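TlmII (Streptoalloteichus hindustanus, PDB 4HVM) probably acts in tallysomycin biosynthesis as a condensation-domain protein of the nonribosomal peptide synthetase type, a family generally linked to phosphopantetheine binding. Local coordinates at residues A247-A250 with W251-T255; A323-L326 with D327-H331; M454-A457 with V458-P461. All coordinates share one frame; numbering follows the deposited sequence.

Contact 1. Residues A247-A250 with W251-T255; sequences ALTA and WWLWT
Thr249 and Leu253, one helical turn apart, lie side by side and point the same way, with the methyl CG2 of Thr249 4.1 Å from CD1 of Leu253. OG1 sits beside the backbone N of Thr249 (chi1 -61°), which leaves CG2 anti to that N; the hydroxyl hydrogen-bonds the carbonyl O of Met245. The two side chains thus present carbon to Val359 of strand 359-361. On another side of helix 241-255 the buried Trp251 runs its six-membered ring past the preceding turn: CE3 lies 3.5 Å from Leu248 O, the oxygen sitting at the ring edge and near its plane, while the methyl CG2 of Thr255 rests over one face, offset toward the rim. Leu317 of helix 314-330 and Ala453 of helix 445-459 pack against this indole. Residues 247-251 are all buried, whereas 252-255 are partly exposed, although Trp254 still touches Leu306, Leu309 and Pro312. Of the four backbone bonds across the segments, Leu253 N to Thr249 O is nearly straight (3.1 Å, 170°), and Trp254 N to Ala250 O is the weak one, bent to 129°. Near the helix end Thr255 OG1 donates to Trp252 O at 2.8 Å. Both threonine hydroxyls are taken up by carbonyls of their own helix, so the surfaces turned to the neighbours are apolar: methyls, leucines and indoles.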
loop_
_atom_site.group_PDB
_atom_site.type_symbol
_atom_site.label_atom_id
_atom_site.label_comp_id
_atom_site.label_asym_id
_atom_site.label_seq_id
_atom_site.Cartn_x
_atom_site.Cartn_y
_atom_site.Cartn_z
ATOM N N ALA A 247 16.212 -5.417 3.431
ATOM C CA ALA A 247 17.584 -5.859 3.638
ATOM C C ALA A 247 17.653 -7.370 3.802
ATOM O O ALA A 247 18.510 -8.029 3.215
ATOM C CB ALA A 247 18.184 -5.169 4.854
ATOM N N LEU A 248 16.739 -7.913 4.601
ATOM C CA LEU A 248 16.735 -9.340 4.901
ATOM C C LEU A 248 16.209 -10.178 3.740
ATOM O O LEU A 248 16.672 -11.296 3.522
ATOM C CB LEU A 248 15.941 -9.626 6.179
ATOM C CG LEU A 248 16.610 -9.188 7.485
ATOM C CD1 LEU A 248 15.712 -9.477 8.673
ATOM C CD2 LEU A 248 17.966 -9.861 7.653
ATOM N N THR A 249 15.248 -9.634 2.997
ATOM C CA THR A 249 14.723 -10.309 1.815
ATOM C C THR A 249 15.800 -10.385 0.741
ATOM O O THR A 249 15.987 -11.426 0.108
ATOM C CB THR A 249 13.487 -9.591 1.244
ATOM O OG1 THR A 249 12.437 -9.582 2.218
ATOM C CG2 THR A 249 12.998 -10.293 -0.007
ATOM N N ALA A 250 16.509 -9.277 0.545
ATOM C CA ALA A 250 17.612 -9.225 -0.405
ATOM C C ALA A 250 18.721 -10.173 0.021
ATOM O O ALA A 250 19.375 -10.787 -0.818
ATOM C CB ALA A 250 18.150 -7.810 -0.527
ATOM N N TRP A 251 18.925 -10.289 1.329
ATOM C CA TRP A 251 19.940 -11.186 1.869
ATOM C C TRP A 251 19.647 -12.642 1.540
ATOM O O TRP A 251 20.523 -13.364 1.070
ATOM C CB TRP A 251 20.059 -11.023 3.384
ATOM C CG TRP A 251 20.748 -12.176 4.054
ATOM C CD1 TRP A 251 22.092 -12.411 4.109
ATOM C CD2 TRP A 251 20.124 -13.250 4.771
ATOM N NE1 TRP A 251 22.343 -13.563 4.815
ATOM C CE2 TRP A 251 21.152 -14.097 5.231
ATOM C CE3 TRP A 251 18.797 -13.577 5.067
ATOM C CZ2 TRP A 251 20.895 -15.249 5.970
ATOM C CZ3 TRP A 251 18.543 -14.722 5.802
ATOM C CH2 TRP A 251 19.587 -15.544 6.244
ATOM N N TRP A 252 18.415 -13.072 1.798
ATOM C CA TRP A 252 18.058 -14.470 1.598
ATOM C C TRP A 252 18.087 -14.854 0.127
ATOM O O TRP A 252 18.570 -15.928 -0.227
ATOM C CB TRP A 252 16.686 -14.786 2.185
ATOM C CG TRP A 252 16.419 -16.256 2.218
ATOM C CD1 TRP A 252 16.813 -17.134 3.185
ATOM C CD2 TRP A 252 15.716 -17.027 1.237
ATOM N NE1 TRP A 252 16.394 -18.403 2.874
ATOM C CE2 TRP A 252 15.717 -18.365 1.684
ATOM C CE3 TRP A 252 15.082 -16.719 0.030
ATOM C CZ2 TRP A 252 15.110 -19.390 0.966
ATOM C CZ3 TRP A 252 14.479 -17.740 -0.680
ATOM C CH2 TRP A 252 14.497 -19.059 -0.211
ATOM N N LEU A 253 17.570 -13.977 -0.725
ATOM C CA LEU A 253 17.604 -14.213 -2.162
ATOM C C LEU A 253 19.041 -14.227 -2.678
ATOM O O LEU A 253 19.326 -14.788 -3.735
ATOM C CB LEU A 253 16.782 -13.156 -2.900
ATOM C CG LEU A 253 15.285 -13.111 -2.579
ATOM C CD1 LEU A 253 14.609 -12.011 -3.375
ATOM C CD2 LEU A 253 14.633 -14.457 -2.852
ATOM N N TRP A 254 19.943 -13.601 -1.929
ATOM C CA TRP A 254 21.359 -13.627 -2.267
ATOM C C TRP A 254 21.958 -14.988 -1.911
ATOM O O TRP A 254 22.774 -15.527 -2.659
ATOM C CB TRP A 254 22.099 -12.483 -1.563
ATOM C CG TRP A 254 23.589 -12.619 -1.573
ATOM C CD1 TRP A 254 24.426 -12.432 -2.634
ATOM C CD2 TRP A 254 24.423 -12.964 -0.461
ATOM N NE1 TRP A 254 25.728 -12.645 -2.255
ATOM C CE2 TRP A 254 25.753 -12.973 -0.924
ATOM C CE3 TRP A 254 24.175 -13.267 0.880
ATOM C CZ2 TRP A 254 26.831 -13.277 -0.095
ATOM C CZ3 TRP A 254 25.246 -13.570 1.703
ATOM C CH2 TRP A 254 26.557 -13.571 1.213
ATOM N N THR A 255 21.536 -15.547 -0.778
ATOM C CA THR A 255 21.980 -16.877 -0.363
ATOM C C THR A 255 21.216 -17.965 -1.108
ATOM O O THR A 255 21.809 -18.945 -1.560
ATOM C CB THR A 255 21.791 -17.112 1.153
ATOM O OG1 THR A 255 20.397 -17.101 1.472
ATOM C CG2 THR A 255 22.493 -16.042 1.963
#

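Contact 2. Residues A323-L326 with D327-H331; sequences AGFL and DAVVH
Val329 places its methyl CG2 over one face of the Phe325 ring, 3.8 Å from the centroid and 18° off the ring normal, a CH-pi contact between residues four apart. CG2 reaches the ring because it stands anti to the carbonyl carbon of Val329, beside the backbone N, while Phe325 CG is anti to its own N (chi1 178°). In the same turns the main chain is bonded in the i to i+4 pattern. Val329 N donates to Phe325 O at 2.9 Å, and Val330 N gives Leu326 O a straighter bond of 2.8 Å. Ala328 N reaches Gly324 O at 3.2 Å, but Asp327 N to Ala323 O is weak. These are the last turns of helix 314-330, an alpha-helix laid on the six-stranded mixed sheet of this condensation-family protein through strands 274-282 and 297-305: Phe325 meets Phe302 edge-to-face and touches Val281 and Thr279, and Ala328 also lies on Phe302. His331, the first residue to leave helical angles, serves the helix end with two donors. Its backbone N bonds Asp327 O at 3.3 Å, and its ring ND1 donates to the same oxygen at 2.8 Å, in the carbonyl plane and only 6° out of the imidazole plane. Asp327 O is therefore gripped twice by one residue. The carbonyl of His331 accepts from Trp195 NE1, and the imidazole stacks with the ring of Trp194, both tryptophans belonging to helix 185-198.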
loop_
_atom_site.group_PDB
_atom_site.type_symbol
_atom_site.label_atom_id
_atom_site.label_comp_id
_atom_site.label_asym_id
_atom_site.label_seq_id
_atom_site.Cartn_x
_atom_site.Cartn_y
_atom_site.Cartn_z
ATOM N N ALA A 323 21.861 2.615 1.431
ATOM C CA ALA A 323 22.610 3.382 0.440
ATOM C C ALA A 323 21.904 3.382 -0.910
ATOM O O ALA A 323 21.919 4.379 -1.631
ATOM C CB ALA A 323 24.019 2.838 0.302
ATOM N N GLY A 324 21.292 2.254 -1.253
ATOM C CA GLY A 324 20.568 2.142 -2.503
ATOM C C GLY A 324 19.244 2.875 -2.454
ATOM O O GLY A 324 18.845 3.520 -3.424
ATOM N N PHE A 325 18.563 2.777 -1.316
ATOM C CA PHE A 325 17.253 3.394 -1.145
ATOM C C PHE A 325 17.335 4.915 -1.155
ATOM O O PHE A 325 16.610 5.575 -1.896
ATOM C CB PHE A 325 16.605 2.911 0.151
ATOM C CG PHE A 325 15.271 3.543 0.438
ATOM C CD1 PHE A 325 14.133 3.142 -0.247
ATOM C CD2 PHE A 325 15.152 4.527 1.405
ATOM C CE1 PHE A 325 12.904 3.720 0.025
ATOM C CE2 PHE A 325 13.927 5.105 1.681
ATOM C CZ PHE A 325 12.803 4.703 0.991
ATOM N N LEU A 326 18.217 5.467 -0.327
ATOM C CA LEU A 326 18.381 6.914 -0.245
ATOM C C LEU A 326 18.866 7.503 -1.565
ATOM O O LEU A 326 18.524 8.632 -1.913
ATOM C CB LEU A 326 19.341 7.280 0.887
ATOM C CG LEU A 326 18.838 6.994 2.299
ATOM C CD1 LEU A 326 19.912 7.300 3.319
ATOM C CD2 LEU A 326 17.596 7.812 2.577
ATOM N N ASP A 327 19.664 6.735 -2.296
ATOM C CA ASP A 327 20.143 7.162 -3.604
ATOM C C ASP A 327 18.971 7.329 -4.571
ATOM O O ASP A 327 18.925 8.280 -5.354
ATOM C CB ASP A 327 21.152 6.151 -4.152
ATOM C CG ASP A 327 21.998 6.716 -5.280
ATOM O OD1 ASP A 327 22.146 7.955 -5.369
ATOM O OD2 ASP A 327 22.525 5.913 -6.075
ATOM N N ALA A 328 18.022 6.400 -4.500
ATOM C CA ALA A 328 16.830 6.444 -5.337
ATOM C C ALA A 328 15.890 7.556 -4.888
ATOM O O ALA A 328 15.239 8.197 -5.712
ATOM C CB ALA A 328 16.112 5.103 -5.306
ATOM N N VAL A 329 15.820 7.778 -3.580
ATOM C CA VAL A 329 14.970 8.825 -3.021
ATOM C C VAL A 329 15.492 10.219 -3.375
ATOM O O VAL A 329 14.719 11.102 -3.758
ATOM C CB VAL A 329 14.828 8.675 -1.490
ATOM C CG1 VAL A 329 14.135 9.883 -0.890
ATOM C CG2 VAL A 329 14.063 7.404 -1.155
ATOM N N VAL A 330 16.805 10.407 -3.251
ATOM C CA VAL A 330 17.447 11.670 -3.611
ATOM C C VAL A 330 17.172 12.021 -5.071
ATOM O O VAL A 330 16.873 13.173 -5.398
ATOM C CB VAL A 330 18.976 11.622 -3.368
ATOM C CG1 VAL A 330 19.681 12.734 -4.131
ATOM C CG2 VAL A 330 19.280 11.720 -1.888
ATOM N N HIS A 331 17.253 11.017 -5.938
ATOM C CA HIS A 331 16.988 11.201 -7.363
ATOM C C HIS A 331 15.595 10.707 -7.741
ATOM O O HIS A 331 15.421 10.005 -8.740
ATOM C CB HIS A 331 18.047 10.480 -8.197
ATOM C CG HIS A 331 19.449 10.881 -7.865
ATOM N ND1 HIS A 331 20.202 10.235 -6.907
ATOM C CD2 HIS A 331 20.234 11.871 -8.353
ATOM C CE1 HIS A 331 21.391 10.804 -6.826
ATOM N NE2 HIS A 331 21.437 11.799 -7.694
#

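Contact 3. Residues M454-A457 with V458-P461; sequences MAQA and VADP
The side chains of Gln456 and Asp460 run side by side and point the same way, with the amide and carboxylate planes 56° apart. The amide meets the CB and main-chain O of Asp460, not its carboxylate: NE2 of Gln456 lies 3.7 Å from CB of Asp460 and makes a weak hydrogen bond of 3.4 Å to Asp460 O. A bend at chi2 (62°) folds the glutamine chain to bring NE2 there. The carboxylate itself turns forward along the chain, OD1 accepting from Ser462 N. The proline ring of Pro461 sets CB and CD each 3.6 Å from Ala457 O. Asp460 is the first residue to leave helical angles, yet its N still donates to Gln456 O at 2.8 Å (167°). Gln456 thus binds Asp460 through both backbone and side chain at the C-terminal end of helix 445-459. Just before it, Val458 N and Ala459 N bond Met454 O and Ala455 O. On the buried flank, selenomethionine Met454 touches Leu220 and Val222 of strand 216-223, Leu230 of helix 224-231 and Met245 of helix 241-255, and Ala457 touches both Leu230 and Phe314. Beyond the helix, Pro461 touches Arg315 of helix 314-330 and is backbone hydrogen-bonded to it.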
loop_
_atom_site.group_PDB
_atom_site.type_symbol
_atom_site.label_atom_id
_atom_site.label_comp_id
_atom_site.label_asym_id
_atom_site.label_seq_id
_atom_site.Cartn_x
_atom_site.Cartn_y
_atom_site.Cartn_z
HETATM N N MSE A 454 15.956 -12.451 11.554
HETATM C CA MSE A 454 15.388 -11.403 12.397
HETATM C C MSE A 454 15.822 -11.564 13.847
HETATM O O MSE A 454 16.211 -10.594 14.499
HETATM C CB MSE A 454 13.862 -11.397 12.302
HETATM C CG MSE A 454 13.320 -10.631 11.112
HETATM SE SE MSE A 454 11.381 -10.571 11.088
HETATM C CE MSE A 454 11.057 -12.463 10.786
ATOM N N ALA A 455 15.754 -12.795 14.346
ATOM C CA ALA A 455 16.195 -13.099 15.701
ATOM C C ALA A 455 17.653 -12.703 15.889
ATOM O O ALA A 455 18.015 -12.107 16.902
ATOM C CB ALA A 455 16.006 -14.575 16.004
ATOM N N GLN A 456 18.477 -13.026 14.899
ATOM C CA GLN A 456 19.891 -12.684 14.930
ATOM C C GLN A 456 20.095 -11.173 14.897
ATOM O O GLN A 456 20.943 -10.641 15.612
ATOM C CB GLN A 456 20.617 -13.334 13.753
ATOM C CG GLN A 456 22.107 -13.076 13.731
ATOM C CD GLN A 456 22.806 -13.642 14.946
ATOM O OE1 GLN A 456 23.012 -14.852 15.050
ATOM N NE2 GLN A 456 23.176 -12.769 15.875
ATOM N N ALA A 457 19.312 -10.486 14.069
ATOM C CA ALA A 457 19.459 -9.042 13.903
ATOM C C ALA A 457 19.183 -8.271 15.190
ATOM O O ALA A 457 19.759 -7.208 15.421
ATOM C CB ALA A 457 18.560 -8.538 12.785
ATOM N N VAL A 458 18.299 -8.808 16.023
ATOM C CA VAL A 458 17.977 -8.178 17.295
ATOM C C VAL A 458 18.989 -8.588 18.361
ATOM O O VAL A 458 19.390 -7.773 19.194
ATOM C CB VAL A 458 16.551 -8.544 17.755
ATOM C CG1 VAL A 458 16.252 -7.929 19.112
ATOM C CG2 VAL A 458 15.532 -8.091 16.722
ATOM N N ALA A 459 19.408 -9.849 18.320
ATOM C CA ALA A 459 20.368 -10.370 19.287
ATOM C C ALA A 459 21.726 -9.699 19.145
ATOM O O ALA A 459 22.268 -9.174 20.118
ATOM C CB ALA A 459 20.512 -11.867 19.130
ATOM N N ASP A 460 22.267 -9.726 17.929
ATOM C CA ASP A 460 23.568 -9.129 17.638
ATOM C C ASP A 460 23.667 -8.737 16.165
ATOM O O ASP A 460 23.997 -9.563 15.312
ATOM C CB ASP A 460 24.696 -10.098 18.001
ATOM C CG ASP A 460 26.059 -9.422 18.059
ATOM O OD1 ASP A 460 26.175 -8.240 17.667
ATOM O OD2 ASP A 460 27.021 -10.086 18.495
ATOM N N PRO A 461 23.394 -7.462 15.862
ATOM C CA PRO A 461 23.420 -6.978 14.479
ATOM C C PRO A 461 24.825 -6.965 13.875
ATOM O O PRO A 461 24.962 -6.716 12.678
ATOM C CB PRO A 461 22.873 -5.553 14.600
ATOM C CG PRO A 461 23.160 -5.153 16.007
ATOM C CD PRO A 461 23.018 -6.405 16.816
#

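How the contacts relate
From the N terminus the three contacts come in series, none nested or crossing, and each is local to one helix, so none closes a long loop. Contact 1 lies in the C-terminal part of helix 241-255, contact 2 at the end of helix 314-330, and contact 3 at the end of helix 445-459 with the turn after it. Contacts 1 and 3 meet directly, Leu248 CD1 lying 3.6 Å from Met454 CG. Contact 2 stands apart, its nearest atoms about 9 Å from contact 1 and about 15 Å from contact 3. The earlier part of its helix nevertheless joins the other two, since Phe314 touches both Leu248 and Ala457.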